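Local coordinates for cytochrome c-550-like protein (Thermosynechococcus elongatus, PDB 4LJI) that probably serves as a low-potential electron carrier of photosystem II, holding one covalently bound heme c, and can partially replace cytochrome c-550, at residues D77-L82 with L117-L122; R87-Y92 with C101-E106. All blocks are in the same frame, centred on the assembly; numbering follows the deposited sequence.

How the interactions relate
After the short helix 6-10 the chain forms the two-stranded sheet and helix 33-46, then the heme-attachment segment with C47, C50 and the iron ligand H51. Interaction 1 starts after that, where 77-82 opens helix 79-87, and it closes when helix 111-127 returns to pack 117-122 against it. Interaction 2 is nested inside this loop: 87-92 leaves the end of helix 79-87, and after eight further residues 101-106 comes back beside it, ahead of helix 111-127. The centres lie 13 Å apart and the two contacts do not touch, yet both reach the heme. Interaction 1 supplies apolar side chains near its methyl groups, interaction 2 the cysteine ligand of its iron.

Interaction 1: D77-L82 with L117-L122; sequences DTIASL and LAAFIL. With HEC (heme c), chain C.
L82 and I79 pack on A118, A119 and L122 in a buried contact of the cytochrome c fold, apolar in its side chains, between the start of helix 79-87 with the turn before it and the middle of helix 111-127, close to the centre of the chain. The small A118 lets the helices approach, its CB standing 3.6 Å from CB of L82. I79 sends only its far end across: CD1 settles 3.7 Å from the backbone N of A119 and 4.2 Å from L122 CD2, a buried spot that suits an apolar arm. L122, whose chi1 of -162° sets CG opposite the backbone N, extends towards the turn before helix 79-87, and its CD2 comes within 3.6 Å of the D77 carbonyl O and 3.7 Å of T78 CA. Shortening L122 to an alanine would probably open a gap beside the D77 carbonyl and T78 CA and leave the end of I79 less firmly packed. T78 is the N-cap residue, while D77 turns its carboxylate to a salt bridge with K70. The same helices also line the heme pocket: L82 CD2 lies 3.6 Å from heme CMA, and I121 CD1 meets heme CMB at 3.5 Å.

Interaction 2: R87-Y92 with C101-E106; sequences RSPKSY and CRRVSE. With HEC (heme c), chain C.
R87 and V104 bring the two irregular backbones closest, their CA atoms 5.3 Å apart, and arginine side chains reach across in both directions. R87, bent at chi2 (-65°), lays NH1 2.8 Å from V104 O in a fairly straight bond; the oxygen lies in the guanidinium plane, although the donor stands above the carbonyl plane. Over one face of this guanidinium sits the CG methylene of E106, 3.6 Å from R87 CZ, while the E106 carboxylate stays beyond salt-bridge distance. In return R103 gives NE to R87 O at 3.1 Å, a more bent bond (145°). Long side chains suit both places, since each must span the gap to a backbone oxygen. The rigid ring of P89 fills the space alongside, with CD 3.5 Å from R103 CG and CB 4.1 Å from C101 CB. A chi1 of -176° swings SG of C101 away from its backbone N, to the heme FE at 2.2 Å. R102 CB comes 3.5 Å from heme CHC, and its guanidinium is hydrogen-bonded to N49 O of the second subunit. The two segments thus contribute to the side of the c-type heme site where C101 binds the iron as axial ligand, across from H51.

Interaction 1: D77-L82 with L117-L122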
ATOM      1  N   ASP A  77       1.683   8.374  20.424  1.00 17.41           N
ATOM      2  CA  ASP A  77       3.055   7.965  20.691  1.00 15.84           C
ATOM      3  C   ASP A  77       3.167   6.809  21.674  1.00 17.36           C
ATOM      4  O   ASP A  77       4.206   6.627  22.324  1.00 15.70           O
ATOM      5  CB  ASP A  77       3.871   9.170  21.194  1.00 15.41           C
ATOM      6  CG  ASP A  77       3.307   9.779  22.483  1.00 19.87           C
ATOM      7  OD1 ASP A  77       2.250   9.337  23.032  1.00 18.47           O
ATOM      8  OD2 ASP A  77       3.948  10.742  22.967  1.00 24.96           O
ATOM      9  N   THR A  78       2.094   6.018  21.774  1.00 17.41           N
ATOM     10  CA  THR A  78       2.068   4.832  22.632  1.00 15.59           C
ATOM     11  C   THR A  78       1.363   3.715  21.902  1.00 16.66           C
ATOM     12  O   THR A  78       0.623   3.979  20.953  1.00 15.53           O
ATOM     13  CB  THR A  78       1.305   5.103  23.956  1.00 21.04           C
ATOM     14  OG1 THR A  78      -0.057   5.396  23.646  1.00 21.61           O
ATOM     15  CG2 THR A  78       1.896   6.283  24.727  1.00 17.87           C
ATOM     16  N   ILE A  79       1.594   2.470  22.314  1.00 14.77           N
ATOM     17  CA  ILE A  79       0.902   1.331  21.700  1.00 15.70           C
ATOM     18  C   ILE A  79      -0.618   1.492  21.792  1.00 14.95           C
ATOM     19  O   ILE A  79      -1.330   1.303  20.800  1.00 14.60           O
ATOM     20  CB  ILE A  79       1.270  -0.013  22.376  1.00 18.48           C
ATOM     21  CG1 ILE A  79       2.773  -0.281  22.299  1.00 17.62           C
ATOM     22  CG2 ILE A  79       0.528  -1.158  21.641  1.00 18.72           C
ATOM     23  CD1 ILE A  79       3.325  -0.293  20.850  1.00 14.45           C
ATOM     24  N   ALA A  80      -1.130   1.813  22.988  1.00 18.92           N
ATOM     25  CA  ALA A  80      -2.571   1.904  23.153  1.00 17.72           C
ATOM     26  C   ALA A  80      -3.188   2.996  22.286  1.00 16.86           C
ATOM     27  O   ALA A  80      -4.281   2.818  21.716  1.00 18.85           O
ATOM     28  CB  ALA A  80      -2.944   2.106  24.615  1.00 17.72           C
ATOM     29  N   SER A  81      -2.495   4.126  22.163  1.00 18.46           N
ATOM     30  CA  SER A  81      -3.052   5.237  21.395  0.77 17.25           C
ATOM     31  C   SER A  81      -3.039   4.945  19.893  1.00 15.30           C
ATOM     32  O   SER A  81      -3.938   5.345  19.200  1.00 15.65           O
ATOM     33  CB  SER A  81      -2.336   6.568  21.711  0.77 16.85           C
ATOM     34  OG  SER A  81      -0.941   6.495  21.480  0.77 19.56           O
ATOM     35  N   LEU A  82      -2.037   4.215  19.421  1.00 13.79           N
ATOM     36  CA  LEU A  82      -1.958   3.906  17.964  1.00 13.14           C
ATOM     37  C   LEU A  82      -3.005   2.825  17.631  1.00 15.71           C
ATOM     38  O   LEU A  82      -3.669   2.894  16.605  1.00 15.60           O
ATOM     39  CB  LEU A  82      -0.556   3.458  17.559  1.00 16.05           C
ATOM     40  CG  LEU A  82       0.430   4.611  17.462  1.00 13.33           C
ATOM     41  CD1 LEU A  82       1.832   4.054  17.364  1.00 16.40           C
ATOM     42  CD2 LEU A  82       0.080   5.401  16.254  1.00 15.99           C
ATOM     43  N   LEU A 117       2.087  -3.838  14.742  1.00 13.86           N
ATOM     44  CA  LEU A 117       2.135  -2.780  13.710  1.00 11.97           C
ATOM     45  C   LEU A 117       2.368  -1.436  14.404  1.00 15.19           C
ATOM     46  O   LEU A 117       3.206  -0.640  13.971  1.00 13.03           O
ATOM     47  CB  LEU A 117       0.853  -2.789  12.864  1.00 13.16           C
ATOM     48  CG  LEU A 117       0.511  -1.672  11.879  1.00 15.26           C
ATOM     49  CD1 LEU A 117       1.672  -1.508  10.887  1.00 14.92           C
ATOM     50  CD2 LEU A 117      -0.777  -2.024  11.128  1.00 15.15           C
ATOM     51  N   ALA A 118       1.610  -1.160  15.466  1.00 12.26           N
ATOM     52  CA  ALA A 118       1.880   0.044  16.249  1.00 12.34           C
ATOM     53  C   ALA A 118       3.326   0.056  16.747  1.00 16.64           C
ATOM     54  O   ALA A 118       3.983   1.116  16.666  1.00 13.59           O
ATOM     55  CB  ALA A 118       0.878   0.182  17.440  1.00 13.71           C
ATOM     56  N   ALA A 119       3.836  -1.069  17.276  1.00 12.99           N
ATOM     57  CA  ALA A 119       5.224  -1.104  17.752  1.00 13.31           C
ATOM     58  C   ALA A 119       6.220  -0.782  16.623  1.00 14.08           C
ATOM     59  O   ALA A 119       7.173  -0.034  16.818  1.00 15.26           O
ATOM     60  CB  ALA A 119       5.556  -2.457  18.370  1.00 16.39           C
ATOM     61  N   PHE A 120       6.003  -1.351  15.448  1.00 17.47           N
ATOM     62  CA  PHE A 120       6.856  -1.043  14.304  1.00 13.98           C
ATOM     63  C   PHE A 120       6.862   0.454  13.993  1.00 15.07           C
ATOM     64  O   PHE A 120       7.923   1.043  13.853  1.00 13.71           O
ATOM     65  CB  PHE A 120       6.463  -1.859  13.071  1.00 15.80           C
ATOM     66  CG  PHE A 120       7.163  -1.412  11.851  1.00 11.96           C
ATOM     67  CD1 PHE A 120       8.482  -1.780  11.610  1.00 15.32           C
ATOM     68  CD2 PHE A 120       6.515  -0.578  10.941  1.00 11.78           C
ATOM     69  CE1 PHE A 120       9.163  -1.340  10.436  1.00 14.07           C
ATOM     70  CE2 PHE A 120       7.194  -0.121   9.770  1.00 18.42           C
ATOM     71  CZ  PHE A 120       8.525  -0.503   9.541  1.00 18.13           C
ATOM     72  N   ILE A 121       5.683   1.075  13.920  1.00 13.56           N
ATOM     73  CA  ILE A 121       5.573   2.488  13.572  1.00 14.10           C
ATOM     74  C   ILE A 121       6.260   3.308  14.641  1.00 13.44           C
ATOM     75  O   ILE A 121       6.991   4.258  14.337  1.00 14.72           O
ATOM     76  CB  ILE A 121       4.099   2.938  13.462  1.00 12.83           C
ATOM     77  CG1 ILE A 121       3.441   2.321  12.226  1.00 19.64           C
ATOM     78  CG2 ILE A 121       3.999   4.485  13.393  1.00 21.09           C
ATOM     79  CD1 ILE A 121       1.942   2.511  12.229  1.00 22.18           C
ATOM     80  N   LEU A 122       6.043   2.927  15.895  1.00 14.40           N
ATOM     81  CA  LEU A 122       6.565   3.681  17.027  1.00 17.10           C
ATOM     82  C   LEU A 122       8.091   3.612  17.112  1.00 13.07           C
ATOM     83  O   LEU A 122       8.769   4.631  17.366  1.00 16.60           O
ATOM     84  CB  LEU A 122       5.882   3.212  18.312  1.00 19.62           C
ATOM     85  CG  LEU A 122       5.928   4.095  19.538  1.00 25.03           C
ATOM     86  CD1 LEU A 122       5.686   5.536  19.141  1.00 27.75           C
ATOM     87  CD2 LEU A 122       4.844   3.597  20.475  1.00 21.67           C
TER
HETATM   88 FE   HEC C 301      -2.939   6.319   7.744  1.00 13.28          FE
HETATM   89  CHA HEC C 301      -3.004   9.337   9.419  1.00 19.35           C
HETATM   90  CHB HEC C 301      -1.472   4.807  10.475  1.00 11.27           C
HETATM   91  CHC HEC C 301      -3.146   3.178   6.173  1.00 13.24           C
HETATM   92  CHD HEC C 301      -3.899   7.818   4.890  1.00 16.28           C
HETATM   93  NA  HEC C 301      -2.307   6.926   9.544  1.00 11.28           N
HETATM   94  C1A HEC C 301      -2.483   8.216  10.044  1.00 11.46           C
HETATM   95  C2A HEC C 301      -1.936   8.254  11.386  1.00 14.00           C
HETATM   96  C3A HEC C 301      -1.507   6.992  11.660  1.00 14.43           C
HETATM   97  C4A HEC C 301      -1.763   6.155  10.567  1.00 12.67           C
HETATM   98  CMA HEC C 301      -0.892   6.532  12.956  1.00 13.94           C
HETATM   99  CAA HEC C 301      -1.839   9.462  12.319  1.00 12.12           C
HETATM  100  CBA HEC C 301      -0.560  10.285  12.023  1.00 14.20           C
HETATM  101  CGA HEC C 301      -0.376  11.488  12.916  1.00 16.34           C
HETATM  102  O1A HEC C 301      -1.153  11.727  13.883  1.00 13.48           O
HETATM  103  O2A HEC C 301       0.600  12.276  12.693  1.00 16.25           O
HETATM  104  NB  HEC C 301      -2.399   4.357   8.208  1.00 19.60           N
HETATM  105  C1B HEC C 301      -1.866   3.991   9.389  1.00 10.49           C
HETATM  106  C2B HEC C 301      -1.642   2.599   9.372  1.00 10.37           C
HETATM  107  C3B HEC C 301      -2.133   2.089   8.195  1.00 10.73           C
HETATM  108  C4B HEC C 301      -2.596   3.268   7.445  1.00 15.21           C
HETATM  109  CMB HEC C 301      -1.057   1.798  10.513  1.00 13.22           C
HETATM  110  CAB HEC C 301      -2.127   0.683   7.724  1.00 10.11           C
HETATM  111  CBB HEC C 301      -2.969  -0.120   8.478  1.00 12.91           C
HETATM  112  NC  HEC C 301      -3.425   5.619   5.867  1.00 10.47           N
HETATM  113  C1C HEC C 301      -3.468   4.313   5.455  1.00 14.63           C
HETATM  114  C2C HEC C 301      -3.733   4.322   4.080  1.00 16.13           C
HETATM  115  C3C HEC C 301      -3.955   5.621   3.700  1.00 17.98           C
HETATM  116  C4C HEC C 301      -3.771   6.455   4.837  1.00 18.05           C
HETATM  117  CMC HEC C 301      -3.809   3.085   3.197  1.00 19.12           C
HETATM  118  CAC HEC C 301      -4.231   6.061   2.297  1.00 15.87           C
HETATM  119  CBC HEC C 301      -5.340   5.645   1.643  1.00 16.67           C
HETATM  120  ND  HEC C 301      -3.349   8.190   7.270  1.00 18.50           N
HETATM  121  C1D HEC C 301      -3.784   8.576   6.061  1.00 11.34           C
HETATM  122  C2D HEC C 301      -4.111  10.001   6.086  1.00 13.48           C
HETATM  123  C3D HEC C 301      -3.851  10.440   7.333  1.00 16.29           C
HETATM  124  C4D HEC C 301      -3.355   9.287   8.068  1.00 13.03           C
HETATM  125  CMD HEC C 301      -4.619  10.821   4.916  1.00 17.91           C
HETATM  126  CAD HEC C 301      -4.065  11.837   7.849  1.00 18.63           C
HETATM  127  CBD HEC C 301      -5.397  11.818   8.630  1.00 24.66           C
HETATM  128  CGD HEC C 301      -6.123  13.030   9.182  1.00 26.81           C
HETATM  129  O1D HEC C 301      -5.529  13.993   9.738  1.00 26.54           O
HETATM  130  O2D HEC C 301      -7.377  13.042   9.102  1.00 34.53           O

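Interaction 2: R87-Y92 with C101-E106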
ATOM      1  N   ARG A  87      -8.298   1.490  15.018  1.00 18.55           N
ATOM      2  CA  ARG A  87      -9.630   0.893  15.082  1.00 23.56           C
ATOM      3  C   ARG A  87     -10.698   1.862  14.571  1.00 21.92           C
ATOM      4  O   ARG A  87     -11.735   1.446  14.002  1.00 25.24           O
ATOM      5  CB  ARG A  87      -9.915   0.460  16.516  1.00 16.36           C
ATOM      6  CG  ARG A  87      -9.106  -0.760  16.951  1.00 15.96           C
ATOM      7  CD  ARG A  87      -9.477  -1.993  16.161  1.00 18.41           C
ATOM      8  NE  ARG A  87      -8.829  -3.182  16.685  1.00 20.97           N
ATOM      9  CZ  ARG A  87      -8.344  -4.171  15.949  1.00 23.12           C
ATOM     10  NH1 ARG A  87      -8.411  -4.136  14.614  1.00 22.47           N
ATOM     11  NH2 ARG A  87      -7.770  -5.197  16.558  1.00 20.83           N
ATOM     12  N   SER A  88     -10.461   3.147  14.792  1.00 18.39           N
ATOM     13  CA  SER A  88     -11.393   4.195  14.387  1.00 21.74           C
ATOM     14  C   SER A  88     -10.628   5.485  14.136  1.00 23.87           C
ATOM     15  O   SER A  88     -10.493   6.303  15.037  1.00 22.20           O
ATOM     16  CB  SER A  88     -12.428   4.444  15.487  1.00 23.31           C
ATOM     17  OG  SER A  88     -13.421   5.357  15.033  1.00 29.28           O
ATOM     18  N   PRO A  89     -10.094   5.665  12.907  1.00 20.15           N
ATOM     19  CA  PRO A  89      -9.242   6.848  12.686  1.00 21.70           C
ATOM     20  C   PRO A  89      -9.938   8.187  12.899  1.00 16.66           C
ATOM     21  O   PRO A  89     -11.096   8.361  12.506  1.00 25.00           O
ATOM     22  CB  PRO A  89      -8.782   6.673  11.226  1.00 22.17           C
ATOM     23  CG  PRO A  89      -8.780   5.172  11.038  1.00 18.70           C
ATOM     24  CD  PRO A  89     -10.002   4.702  11.796  1.00 19.73           C
ATOM     25  N   LYS A  90      -9.251   9.124  13.549  1.00 17.10           N
ATOM     26  CA  LYS A  90      -9.809  10.413  13.862  1.00 18.67           C
ATOM     27  C   LYS A  90      -9.050  11.540  13.167  1.00 21.00           C
ATOM     28  O   LYS A  90      -7.942  11.333  12.628  1.00 22.03           O
ATOM     29  CB  LYS A  90      -9.758  10.649  15.385  1.00 20.30           C
ATOM     30  CG  LYS A  90     -10.548   9.649  16.252  1.00 24.13           C
ATOM     31  CD  LYS A  90     -12.044   9.934  16.197  1.00 26.47           C
ATOM     32  CE  LYS A  90     -12.799   8.891  16.997  1.00 30.49           C
ATOM     33  NZ  LYS A  90     -12.851   7.633  16.218  1.00 32.19           N
ATOM     34  N   SER A  91      -9.611  12.746  13.218  1.00 23.00           N
ATOM     35  CA  SER A  91      -8.883  13.914  12.710  1.00 26.17           C
ATOM     36  C   SER A  91      -7.705  14.247  13.626  1.00 26.15           C
ATOM     37  O   SER A  91      -7.629  13.756  14.757  1.00 23.10           O
ATOM     38  CB  SER A  91      -9.812  15.123  12.543  1.00 27.19           C
ATOM     39  OG  SER A  91     -10.386  15.514  13.768  1.00 25.47           O
ATOM     40  N   TYR A  92      -6.782  15.074  13.151  1.00 24.30           N
ATOM     41  CA  TYR A  92      -5.574  15.369  13.927  1.00 26.30           C
ATOM     42  C   TYR A  92      -5.837  15.993  15.305  1.00 28.16           C
ATOM     43  O   TYR A  92      -5.097  15.732  16.237  1.00 26.23           O
ATOM     44  CB  TYR A  92      -4.609  16.235  13.126  1.00 23.09           C
ATOM     45  CG  TYR A  92      -3.203  16.301  13.676  1.00 20.72           C
ATOM     46  CD1 TYR A  92      -2.394  15.178  13.699  1.00 16.77           C
ATOM     47  CD2 TYR A  92      -2.676  17.492  14.169  1.00 22.92           C
ATOM     48  CE1 TYR A  92      -1.109  15.244  14.183  1.00 18.11           C
ATOM     49  CE2 TYR A  92      -1.398  17.562  14.653  1.00 24.37           C
ATOM     50  CZ  TYR A  92      -0.610  16.436  14.644  1.00 20.14           C
ATOM     51  OH  TYR A  92       0.675  16.488  15.128  1.00 18.65           O
ATOM     52  N   CYS A 101      -7.800   7.729   6.227  1.00 24.64           N
ATOM     53  CA  CYS A 101      -6.835   6.691   6.572  1.00 17.71           C
ATOM     54  C   CYS A 101      -7.589   5.362   6.505  1.00 23.81           C
ATOM     55  O   CYS A 101      -8.762   5.344   6.143  1.00 32.75           O
ATOM     56  CB  CYS A 101      -6.252   6.971   7.985  1.00 15.89           C
ATOM     57  SG  CYS A 101      -4.920   5.889   8.652  1.00 14.58           S
ATOM     58  N   ARG A 102      -6.930   4.259   6.846  1.00 23.52           N
ATOM     59  CA  ARG A 102      -7.477   2.918   6.667  1.00 21.81           C
ATOM     60  C   ARG A 102      -7.918   2.390   8.020  1.00 21.99           C
ATOM     61  O   ARG A 102      -7.092   2.132   8.896  1.00 23.96           O
ATOM     62  CB  ARG A 102      -6.412   1.985   6.076  1.00 23.44           C
ATOM     63  CG  ARG A 102      -6.865   0.574   5.835  1.00 28.00           C
ATOM     64  CD  ARG A 102      -8.191   0.550   5.110  1.00 37.93           C
ATOM     65  NE  ARG A 102      -8.452  -0.768   4.548  1.00 43.19           N
ATOM     66  CZ  ARG A 102      -8.134  -1.116   3.305  1.00 45.02           C
ATOM     67  NH1 ARG A 102      -8.393  -2.344   2.871  1.00 45.08           N
ATOM     68  NH2 ARG A 102      -7.557  -0.232   2.501  1.00 41.77           N
ATOM     69  N   ARG A 103      -9.220   2.253   8.200  1.00 21.34           N
ATOM     70  CA  ARG A 103      -9.743   1.701   9.436  1.00 20.57           C
ATOM     71  C   ARG A 103      -9.422   0.207   9.442  1.00 20.10           C
ATOM     72  O   ARG A 103      -9.527  -0.458   8.404  1.00 27.16           O
ATOM     73  CB  ARG A 103     -11.243   1.946   9.449  1.00 26.78           C
ATOM     74  CG  ARG A 103     -11.891   1.943  10.796  1.00 35.75           C
ATOM     75  CD  ARG A 103     -13.049   2.932  10.788  1.00 44.64           C
ATOM     76  NE  ARG A 103     -13.682   3.029  12.102  1.00 45.40           N
ATOM     77  CZ  ARG A 103     -14.564   3.964  12.440  1.00 49.38           C
ATOM     78  NH1 ARG A 103     -14.917   4.901  11.566  1.00 51.83           N
ATOM     79  NH2 ARG A 103     -15.084   3.971  13.656  1.00 47.25           N
ATOM     80  N   VAL A 104      -9.037  -0.350  10.590  1.00 22.53           N
ATOM     81  CA  VAL A 104      -8.700  -1.755  10.614  1.00 17.30           C
ATOM     82  C   VAL A 104      -9.614  -2.453  11.636  1.00 22.66           C
ATOM     83  O   VAL A 104      -9.519  -2.221  12.833  1.00 27.06           O
ATOM     84  CB  VAL A 104      -7.243  -1.983  10.960  1.00 14.77           C
ATOM     85  CG1 VAL A 104      -6.951  -3.450  11.051  1.00 20.73           C
ATOM     86  CG2 VAL A 104      -6.346  -1.370   9.882  1.00 16.86           C
ATOM     87  N   SER A 105     -10.501  -3.292  11.112  1.00 24.04           N
ATOM     88  CA  SER A 105     -11.517  -3.976  11.886  1.00 23.61           C
ATOM     89  C   SER A 105     -10.854  -5.128  12.585  1.00 22.36           C
ATOM     90  O   SER A 105      -9.785  -5.558  12.204  1.00 23.94           O
ATOM     91  CB  SER A 105     -12.580  -4.541  10.952  1.00 29.11           C
ATOM     92  OG  SER A 105     -12.151  -5.806  10.431  1.00 36.35           O
ATOM     93  N   GLU A 106     -11.498  -5.668  13.620  1.00 21.88           N
ATOM     94  CA  GLU A 106     -10.877  -6.784  14.315  1.00 23.17           C
ATOM     95  C   GLU A 106     -10.900  -8.040  13.474  1.00 24.63           C
ATOM     96  O   GLU A 106     -10.195  -9.002  13.752  1.00 32.90           O
ATOM     97  CB  GLU A 106     -11.583  -7.046  15.633  1.00 24.47           C
ATOM     98  CG  GLU A 106     -11.352  -5.960  16.654  1.00 26.42           C
ATOM     99  CD  GLU A 106     -11.793  -6.388  18.039  1.00 26.75           C
ATOM    100  OE1 GLU A 106     -11.186  -7.327  18.610  1.00 28.35           O
ATOM    101  OE2 GLU A 106     -12.746  -5.783  18.573  1.00 31.30           O
TER
HETATM  102 FE   HEC C 301      -2.939   6.319   7.744  1.00 13.28          FE
HETATM  103  CHA HEC C 301      -3.004   9.337   9.419  1.00 19.35           C
HETATM  104  CHB HEC C 301      -1.472   4.807  10.475  1.00 11.27           C
HETATM  105  CHC HEC C 301      -3.146   3.178   6.173  1.00 13.24           C
HETATM  106  CHD HEC C 301      -3.899   7.818   4.890  1.00 16.28           C
HETATM  107  NA  HEC C 301      -2.307   6.926   9.544  1.00 11.28           N
HETATM  108  C1A HEC C 301      -2.483   8.216  10.044  1.00 11.46           C
HETATM  109  C2A HEC C 301      -1.936   8.254  11.386  1.00 14.00           C
HETATM  110  C3A HEC C 301      -1.507   6.992  11.660  1.00 14.43           C
HETATM  111  C4A HEC C 301      -1.763   6.155  10.567  1.00 12.67           C
HETATM  112  CMA HEC C 301      -0.892   6.532  12.956  1.00 13.94           C
HETATM  113  CAA HEC C 301      -1.839   9.462  12.319  1.00 12.12           C
HETATM  114  CBA HEC C 301      -0.560  10.285  12.023  1.00 14.20           C
HETATM  115  CGA HEC C 301      -0.376  11.488  12.916  1.00 16.34           C
HETATM  116  O1A HEC C 301      -1.153  11.727  13.883  1.00 13.48           O
HETATM  117  O2A HEC C 301       0.600  12.276  12.693  1.00 16.25           O
HETATM  118  NB  HEC C 301      -2.399   4.357   8.208  1.00 19.60           N
HETATM  119  C1B HEC C 301      -1.866   3.991   9.389  1.00 10.49           C
HETATM  120  C2B HEC C 301      -1.642   2.599   9.372  1.00 10.37           C
HETATM  121  C3B HEC C 301      -2.133   2.089   8.195  1.00 10.73           C
HETATM  122  C4B HEC C 301      -2.596   3.268   7.445  1.00 15.21           C
HETATM  123  CMB HEC C 301      -1.057   1.798  10.513  1.00 13.22           C
HETATM  124  CAB HEC C 301      -2.127   0.683   7.724  1.00 10.11           C
HETATM  125  CBB HEC C 301      -2.969  -0.120   8.478  1.00 12.91           C
HETATM  126  NC  HEC C 301      -3.425   5.619   5.867  1.00 10.47           N
HETATM  127  C1C HEC C 301      -3.468   4.313   5.455  1.00 14.63           C
HETATM  128  C2C HEC C 301      -3.733   4.322   4.080  1.00 16.13           C
HETATM  129  C3C HEC C 301      -3.955   5.621   3.700  1.00 17.98           C
HETATM  130  C4C HEC C 301      -3.771   6.455   4.837  1.00 18.05           C
HETATM  131  CMC HEC C 301      -3.809   3.085   3.197  1.00 19.12           C
HETATM  132  CAC HEC C 301      -4.231   6.061   2.297  1.00 15.87           C
HETATM  133  CBC HEC C 301      -5.340   5.645   1.643  1.00 16.67           C
HETATM  134  ND  HEC C 301      -3.349   8.190   7.270  1.00 18.50           N
HETATM  135  C1D HEC C 301      -3.784   8.576   6.061  1.00 11.34           C
HETATM  136  C2D HEC C 301      -4.111  10.001   6.086  1.00 13.48           C
HETATM  137  C3D HEC C 301      -3.851  10.440   7.333  1.00 16.29           C
HETATM  138  C4D HEC C 301      -3.355   9.287   8.068  1.00 13.03           C
HETATM  139  CMD HEC C 301      -4.619  10.821   4.916  1.00 17.91           C
HETATM  140  CAD HEC C 301      -4.065  11.837   7.849  1.00 18.63           C
HETATM  141  CBD HEC C 301      -5.397  11.818   8.630  1.00 24.66           C
HETATM  142  CGD HEC C 301      -6.123  13.030   9.182  1.00 26.81           C
HETATM  143  O1D HEC C 301      -5.529  13.993   9.738  1.00 26.54           O
HETATM  144  O2D HEC C 301      -7.377  13.042   9.102  1.00 34.53           O